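Local coordinates for protein aromatic amino acid aminotransferase I (PDB 6HNU) that probably catalyses pyridoxal-phosphate-dependent transfer of the amino group between aromatic L-amino acids and 2-oxoglutarate, giving aromatic oxo-acids and L-glutamate, at residues I136-S147 with Y321-P332. Residues are numbered along the deposited sequence; the frame is centred on the assembly and turned at random.
Sequences IVSVGNTEAWDS and YVRLHEVSVQNP. With PLP (pyridoxal-5'-phosphate), chain I.
Behind the phosphate-binding turn of this fold-type I aminotransferase, Glu-143 of helix 141-152 meets His-325 of helix 315-327. The link is a buried His-carboxylate hydrogen bond, His-325 NE2 to Glu-143 OE2, at 2.5 Å. It is bent, with an N-H...O angle of 142°. The carboxylate and the ring stand nearly perpendicular, and the nitrogen comes to the syn side of OE2, well out of the carboxylate plane. Ser-147 OG donates to the same OE2, on its anti lone pair. The second oxygen, OE1, takes the backbone N of Val-139 at 3.0 Å, so three donors fix the carboxylate. Glu-143 reaches this point with CG anti to its backbone N (chi1 170°) and a bend at chi2. On the other edge of the imidazole, a water in the ring plane joins His-325 ND1 to Val-137 O.

Apolar contacts flank the polar group. Ile-136 CD1 lies 3.4 Å from Tyr-321 CB, and Ser-147 CB packs on Leu-324 CD2. Val-139 CG2 and Val-329 CG1 meet tip to tip. Val-137 CG2 sits 3.6 Å from Pro-332 CD. Val-329 also packs on Val-329 of the second subunit, which places this side at the dimer interface.

Glu-143 thus joins helix 315-327 to the turn that holds the cofactor. Gly-140 is the N-cap there, and its backbone angles call for glycine. The helix N-terminus points at the phosphate: Asn-141 N donates to PLP O1P, and Thr-142 OG1 donates to PLP O3P at 2.6 Å.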
loop_
_atom_site.group_PDB
_atom_site.type_symbol
_atom_site.label_atom_id
_atom_site.label_comp_id
_atom_site.label_asym_id
_atom_site.label_seq_id
_atom_site.Cartn_x
_atom_site.Cartn_y
_atom_site.Cartn_z
ATOM N N ILE B 136 3.206 14.686 0.531
ATOM C CA ILE B 136 2.551 13.664 -0.322
ATOM C C ILE B 136 1.911 12.641 0.617
ATOM O O ILE B 136 2.316 12.522 1.784
ATOM C CB ILE B 136 3.573 13.031 -1.295
ATOM C CG1 ILE B 136 4.738 12.345 -0.576
ATOM C CG2 ILE B 136 4.050 14.103 -2.279
ATOM C CD1 ILE B 136 5.631 11.473 -1.458
ATOM N N VAL B 137 0.918 11.947 0.126
ATOM C CA VAL B 137 0.232 10.896 0.901
ATOM C C VAL B 137 1.112 9.644 0.948
ATOM O O VAL B 137 1.972 9.400 0.048
ATOM C CB VAL B 137 -1.173 10.637 0.352
ATOM C CG1 VAL B 137 -2.010 11.878 0.502
ATOM C CG2 VAL B 137 -1.150 10.118 -1.085
ATOM N N SER B 138 0.924 8.893 2.022
ATOM C CA SER B 138 1.422 7.512 2.202
ATOM C C SER B 138 0.255 6.646 2.645
ATOM O O SER B 138 -0.813 7.195 3.002
ATOM C CB SER B 138 2.517 7.480 3.221
ATOM O OG SER B 138 1.966 7.586 4.522
ATOM N N VAL B 139 0.456 5.331 2.666
ATOM C CA VAL B 139 -0.547 4.415 3.279
ATOM C C VAL B 139 -0.081 4.024 4.680
ATOM O O VAL B 139 -0.465 2.928 5.187
ATOM C CB VAL B 139 -0.843 3.222 2.345
ATOM C CG1 VAL B 139 -1.413 3.726 1.036
ATOM C CG2 VAL B 139 0.374 2.372 2.062
ATOM N N GLY B 140 0.600 4.946 5.337
ATOM C CA GLY B 140 1.142 4.768 6.687
ATOM C C GLY B 140 2.646 4.737 6.718
ATOM O O GLY B 140 3.285 4.637 5.654
ATOM N N ASN B 141 3.191 4.832 7.928
ATOM C CA ASN B 141 4.640 4.960 8.138
ATOM C C ASN B 141 5.346 3.645 7.762
ATOM O O ASN B 141 6.533 3.718 7.392
ATOM C CB ASN B 141 4.933 5.434 9.561
ATOM C CG ASN B 141 4.740 6.914 9.790
ATOM O OD1 ASN B 141 4.148 7.633 8.956
ATOM N ND2 ASN B 141 5.209 7.369 10.940
ATOM N N THR B 142 4.674 2.497 7.873
ATOM C CA THR B 142 5.241 1.194 7.462
ATOM C C THR B 142 5.663 1.294 5.987
ATOM O O THR B 142 6.842 1.084 5.655
ATOM C CB THR B 142 4.249 0.048 7.704
ATOM O OG1 THR B 142 3.841 0.145 9.076
ATOM C CG2 THR B 142 4.908 -1.289 7.412
ATOM N N GLU B 143 4.716 1.658 5.145
ATOM C CA GLU B 143 4.955 1.812 3.686
ATOM C C GLU B 143 5.945 2.960 3.491
ATOM O O GLU B 143 6.935 2.749 2.734
ATOM C CB GLU B 143 3.671 2.109 2.922
ATOM C CG GLU B 143 3.962 2.496 1.479
ATOM C CD GLU B 143 4.088 3.980 1.234
ATOM O OE1 GLU B 143 3.087 4.695 1.479
ATOM O OE2 GLU B 143 5.150 4.430 0.726
ATOM N N ALA B 144 5.737 4.111 4.153
ATOM C CA ALA B 144 6.609 5.284 3.913
ATOM C C ALA B 144 8.070 4.904 4.207
ATOM O O ALA B 144 8.930 5.310 3.454
ATOM C CB ALA B 144 6.151 6.487 4.695
ATOM N N TRP B 145 8.331 4.083 5.235
ATOM C CA TRP B 145 9.693 3.614 5.576
ATOM C C TRP B 145 10.240 2.690 4.472
ATOM O O TRP B 145 11.416 2.861 4.002
ATOM C CB TRP B 145 9.674 2.948 6.958
ATOM C CG TRP B 145 10.967 2.267 7.246
ATOM C CD1 TRP B 145 11.157 0.938 7.477
ATOM C CD2 TRP B 145 12.266 2.888 7.322
ATOM N NE1 TRP B 145 12.492 0.673 7.650
ATOM C CE2 TRP B 145 13.191 1.848 7.597
ATOM C CE3 TRP B 145 12.747 4.195 7.126
ATOM C CZ2 TRP B 145 14.555 2.073 7.695
ATOM C CZ3 TRP B 145 14.101 4.416 7.257
ATOM C CH2 TRP B 145 14.980 3.368 7.551
ATOM N N ASP B 146 9.437 1.740 4.009
ATOM C CA ASP B 146 9.844 0.831 2.913
ATOM C C ASP B 146 10.236 1.685 1.712
ATOM O O ASP B 146 11.356 1.473 1.170
ATOM C CB ASP B 146 8.745 -0.177 2.597
ATOM C CG ASP B 146 9.182 -1.204 1.560
ATOM O OD1 ASP B 146 10.107 -1.940 1.843
ATOM O OD2 ASP B 146 8.538 -1.296 0.542
ATOM N N SER B 147 9.408 2.671 1.388
ATOM C CA SER B 147 9.621 3.608 0.243
ATOM C C SER B 147 10.842 4.487 0.463
ATOM O O SER B 147 11.545 4.742 -0.552
ATOM C CB SER B 147 8.403 4.446 -0.059
ATOM O OG SER B 147 7.315 3.586 -0.379
ATOM N N TYR B 321 9.669 9.755 -4.440
ATOM C CA TYR B 321 8.662 8.927 -3.739
ATOM C C TYR B 321 7.405 8.761 -4.615
ATOM O O TYR B 321 6.848 7.670 -4.625
ATOM C CB TYR B 321 8.246 9.532 -2.407
ATOM C CG TYR B 321 9.183 9.325 -1.250
ATOM C CD1 TYR B 321 10.238 10.205 -1.017
ATOM C CD2 TYR B 321 8.922 8.365 -0.294
ATOM C CE1 TYR B 321 11.045 10.091 0.109
ATOM C CE2 TYR B 321 9.739 8.218 0.826
ATOM C CZ TYR B 321 10.793 9.092 1.038
ATOM O OH TYR B 321 11.567 9.000 2.166
ATOM N N VAL B 322 6.908 9.821 -5.263
ATOM C CA VAL B 322 5.663 9.736 -6.077
ATOM C C VAL B 322 5.882 8.746 -7.235
ATOM O O VAL B 322 5.060 7.843 -7.421
ATOM C CB VAL B 322 5.225 11.132 -6.556
ATOM C CG1 VAL B 322 4.059 11.000 -7.522
ATOM C CG2 VAL B 322 4.862 12.034 -5.379
ATOM N N ARG B 323 7.017 8.813 -7.926
ATOM C CA ARG B 323 7.354 7.847 -9.006
ATOM C C ARG B 323 7.296 6.424 -8.452
ATOM O O ARG B 323 6.717 5.542 -9.094
ATOM C CB ARG B 323 8.743 8.159 -9.557
ATOM C CG ARG B 323 8.826 9.542 -10.186
ATOM C CD ARG B 323 8.003 9.649 -11.471
ATOM N NE ARG B 323 6.602 10.042 -11.320
ATOM C CZ ARG B 323 6.130 11.276 -11.154
ATOM N NH1 ARG B 323 6.931 12.322 -11.049
ATOM N NH2 ARG B 323 4.820 11.465 -11.080
ATOM N N LEU B 324 7.876 6.185 -7.285
ATOM C CA LEU B 324 7.857 4.836 -6.684
ATOM C C LEU B 324 6.420 4.462 -6.324
ATOM O O LEU B 324 5.987 3.338 -6.701
ATOM C CB LEU B 324 8.755 4.790 -5.455
ATOM C CG LEU B 324 8.698 3.501 -4.642
ATOM C CD1 LEU B 324 9.048 2.279 -5.472
ATOM C CD2 LEU B 324 9.653 3.611 -3.458
ATOM N N HIS B 325 5.687 5.363 -5.679
ATOM C CA HIS B 325 4.278 5.098 -5.284
ATOM C C HIS B 325 3.422 4.683 -6.495
ATOM O O HIS B 325 2.601 3.785 -6.335
ATOM C CB HIS B 325 3.687 6.299 -4.571
ATOM C CG HIS B 325 4.080 6.411 -3.141
ATOM N ND1 HIS B 325 3.761 7.524 -2.420
ATOM C CD2 HIS B 325 4.667 5.558 -2.278
ATOM C CE1 HIS B 325 4.153 7.358 -1.171
ATOM N NE2 HIS B 325 4.712 6.195 -1.049
ATOM N N GLU B 326 3.585 5.341 -7.660
ATOM C CA GLU B 326 2.868 5.030 -8.917
ATOM C C GLU B 326 2.913 3.544 -9.262
ATOM O O GLU B 326 1.887 3.055 -9.714
ATOM C CB GLU B 326 3.408 5.846 -10.095
ATOM C CG GLU B 326 2.790 7.204 -10.050
ATOM C CD GLU B 326 3.464 8.269 -10.896
ATOM O OE1 GLU B 326 4.558 8.014 -11.451
ATOM O OE2 GLU B 326 2.880 9.374 -10.958
ATOM N N VAL B 327 4.032 2.866 -9.037
ATOM C CA VAL B 327 4.208 1.434 -9.424
ATOM C C VAL B 327 4.323 0.507 -8.210
ATOM O O VAL B 327 4.652 -0.677 -8.404
ATOM C CB VAL B 327 5.421 1.299 -10.353
ATOM C CG1 VAL B 327 5.185 2.110 -11.618
ATOM C CG2 VAL B 327 6.717 1.710 -9.670
ATOM N N SER B 328 4.053 0.995 -7.002
ATOM C CA SER B 328 4.033 0.169 -5.763
ATOM C C SER B 328 2.612 0.252 -5.172
ATOM O O SER B 328 1.700 -0.444 -5.711
ATOM C CB SER B 328 5.166 0.553 -4.837
ATOM O OG SER B 328 5.033 1.865 -4.312
ATOM N N VAL B 329 2.313 1.220 -4.331
ATOM C CA VAL B 329 0.999 1.229 -3.624
ATOM C C VAL B 329 -0.077 1.980 -4.400
ATOM O O VAL B 329 -1.259 1.744 -4.069
ATOM C CB VAL B 329 1.114 1.734 -2.178
ATOM C CG1 VAL B 329 1.925 0.752 -1.368
ATOM C CG2 VAL B 329 1.696 3.128 -2.092
ATOM N N GLN B 330 0.301 2.868 -5.322
ATOM C CA GLN B 330 -0.580 3.636 -6.228
ATOM C C GLN B 330 -1.184 4.832 -5.468
ATOM O O GLN B 330 -0.865 6.014 -5.801
ATOM C CB GLN B 330 -1.558 2.641 -6.849
ATOM C CG GLN B 330 -1.827 2.903 -8.316
ATOM C CD GLN B 330 -2.892 3.951 -8.468
ATOM O OE1 GLN B 330 -3.795 4.060 -7.632
ATOM N NE2 GLN B 330 -2.780 4.741 -9.516
ATOM N N ASN B 331 -1.977 4.570 -4.424
ATOM C CA ASN B 331 -2.662 5.629 -3.661
ATOM C C ASN B 331 -3.296 4.996 -2.442
ATOM O O ASN B 331 -3.553 3.816 -2.476
ATOM C CB ASN B 331 -3.752 6.309 -4.494
ATOM C CG ASN B 331 -3.292 7.656 -5.006
ATOM O OD1 ASN B 331 -2.578 8.374 -4.293
ATOM N ND2 ASN B 331 -3.717 8.016 -6.215
ATOM N N PRO B 332 -3.552 5.749 -1.355
ATOM C CA PRO B 332 -4.366 5.235 -0.265
ATOM C C PRO B 332 -5.778 4.929 -0.744
ATOM O O PRO B 332 -6.218 5.509 -1.772
ATOM C CB PRO B 332 -4.426 6.417 0.717
ATOM C CG PRO B 332 -3.240 7.265 0.351
ATOM C CD PRO B 332 -3.158 7.145 -1.145
HETATM N N1 PLP I . 6.994 3.339 12.852
HETATM C C2 PLP I . 7.215 3.047 14.136
HETATM C C2A PLP I . 8.530 3.406 14.734
HETATM C C3 PLP I . 6.247 2.414 14.912
HETATM O O3 PLP I . 6.565 2.082 16.200
HETATM C C4 PLP I . 5.020 2.063 14.314
HETATM C C4A PLP I . 4.002 1.369 15.101
HETATM C C5 PLP I . 4.790 2.411 12.977
HETATM C C6 PLP I . 5.809 3.018 12.288
HETATM C C5A PLP I . 3.530 2.001 12.254
HETATM O O4P PLP I . 2.977 3.116 11.502
HETATM P P PLP I . 1.763 3.002 10.549
HETATM O O1P PLP I . 1.551 4.455 10.187
HETATM O O2P PLP I . 0.607 2.369 11.372
HETATM O O3P PLP I . 2.176 2.120 9.373
HETATM O O HOH W 1 2.374 9.768 -2.607
#